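Local coordinates for protein HpcH/HpaI aldolase (PDB 3QZ6) that belongs to the HpcH/HpaI aldolase family and folds as a TIM barrel, found here as a two-chain assembly, its exact role left open, at residues K7-L10 / S15-G18. Residues are numbered along the deposited sequence; the frame is centred on the assembly and turned at random.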
loop_
_atom_site.group_PDB
_atom_site.type_symbol
_atom_site.label_atom_id
_atom_site.label_comp_id
_atom_site.label_asym_id
_atom_site.label_seq_id
_atom_site.Cartn_x
_atom_site.Cartn_y
_atom_site.Cartn_z
ATOM N N LYS A 7 23.392 7.030 9.343
ATOM C CA LYS A 7 24.839 7.231 9.185
ATOM C C LYS A 7 25.645 6.314 10.097
ATOM O O LYS A 7 26.762 5.918 9.768
ATOM C CB LYS A 7 25.239 8.686 9.427
ATOM C CG LYS A 7 24.694 9.644 8.392
ATOM C CD LYS A 7 25.785 10.251 7.546
ATOM C CE LYS A 7 26.860 10.880 8.401
ATOM N NZ LYS A 7 27.635 11.898 7.648
ATOM N N LYS A 8 25.071 5.977 11.246
ATOM C CA LYS A 8 25.712 5.058 12.176
ATOM C C LYS A 8 25.957 3.708 11.492
ATOM O O LYS A 8 27.042 3.140 11.579
ATOM C CB LYS A 8 24.824 4.890 13.409
ATOM C CG LYS A 8 25.521 4.391 14.650
ATOM C CD LYS A 8 24.594 4.529 15.856
ATOM C CE LYS A 8 25.136 3.802 17.086
ATOM N NZ LYS A 8 24.170 3.842 18.227
ATOM N N LYS A 9 24.949 3.203 10.795
ATOM C CA LYS A 9 25.090 1.964 10.038
ATOM C C LYS A 9 26.116 2.079 8.914
ATOM O O LYS A 9 26.958 1.202 8.740
ATOM C CB LYS A 9 23.741 1.556 9.452
ATOM C CG LYS A 9 22.705 1.228 10.512
ATOM C CD LYS A 9 21.327 1.012 9.897
ATOM C CE LYS A 9 20.351 0.494 10.946
ATOM N NZ LYS A 9 18.962 0.472 10.423
ATOM N N LEU A 10 26.038 3.163 8.149
ATOM C CA LEU A 10 26.920 3.351 7.010
ATOM C C LEU A 10 28.348 3.460 7.499
ATOM O O LEU A 10 29.274 2.907 6.900
ATOM C CB LEU A 10 26.550 4.621 6.245
ATOM C CG LEU A 10 25.223 4.583 5.494
ATOM C CD1 LEU A 10 24.917 5.945 4.891
ATOM C CD2 LEU A 10 25.264 3.504 4.424
ATOM N N SER A 15 25.806 -2.591 4.723
ATOM C CA SER A 15 24.906 -2.382 3.602
ATOM C C SER A 15 23.524 -2.097 4.177
ATOM O O SER A 15 23.114 -2.735 5.136
ATOM C CB SER A 15 24.847 -3.634 2.733
ATOM O OG SER A 15 26.147 -4.030 2.330
ATOM N N VAL A 16 22.808 -1.131 3.613
ATOM C CA VAL A 16 21.475 -0.809 4.118
ATOM C C VAL A 16 20.468 -0.786 2.983
ATOM O O VAL A 16 20.809 -0.482 1.841
ATOM C CB VAL A 16 21.455 0.528 4.885
ATOM C CG1 VAL A 16 22.360 0.441 6.109
ATOM C CG2 VAL A 16 21.889 1.677 3.976
ATOM N N VAL A 17 19.224 -1.108 3.307
ATOM C CA VAL A 17 18.209 -1.324 2.294
ATOM C C VAL A 17 16.996 -0.426 2.524
ATOM O O VAL A 17 16.472 -0.340 3.641
ATOM C CB VAL A 17 17.764 -2.803 2.267
ATOM C CG1 VAL A 17 16.898 -3.073 1.047
ATOM C CG2 VAL A 17 18.995 -3.736 2.272
ATOM N N GLY A 18 16.556 0.235 1.456
ATOM C CA GLY A 18 15.438 1.155 1.524
ATOM C C GLY A 18 14.526 0.993 0.325
ATOM O O GLY A 18 14.827 0.241 -0.609
#
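At the N-terminal mouth of the TIM barrel, where the first strand sets out, Val16 points its side chain at the short helix 6-11 that precedes it and meets Lys9 and Leu10 with one methyl each. CG1 lies 3.8 Å from Lys9 CB and 4.0 Å from Lys9 CD, so it rests against the aliphatic part of the lysine. CG2 touches Leu10 CD2 at 3.9 Å, the two side chains crossing at about a right angle. Val16 places CG1 beside its backbone N (chi1 -62°), which leaves CG2 between the N and the carbonyl carbon, so each methyl faces a different neighbour. Strand 16-21 closes the eight-stranded parallel barrel: Val16 pairs through its backbone with Leu233 of the last strand and with Gln231 just ahead of it, while Val17 pairs with Asp39 just ahead of the second. Helix 6-11 lies across this lower end, Leu10 and Lys7 packing on Phe145 at the start of the fifth strand and Lys7 NZ in a salt bridge with Asp169 just before the sixth. Beyond Val16, Lys9 runs on fully extended (chi2 172°) and delivers NZ to a salt bridge with Asp39, whose carboxylate also accepts a hydrogen bond from Val17 N. Gln231 ties the helix in as well, its NE2 donating to the carbonyl oxygen of Leu10.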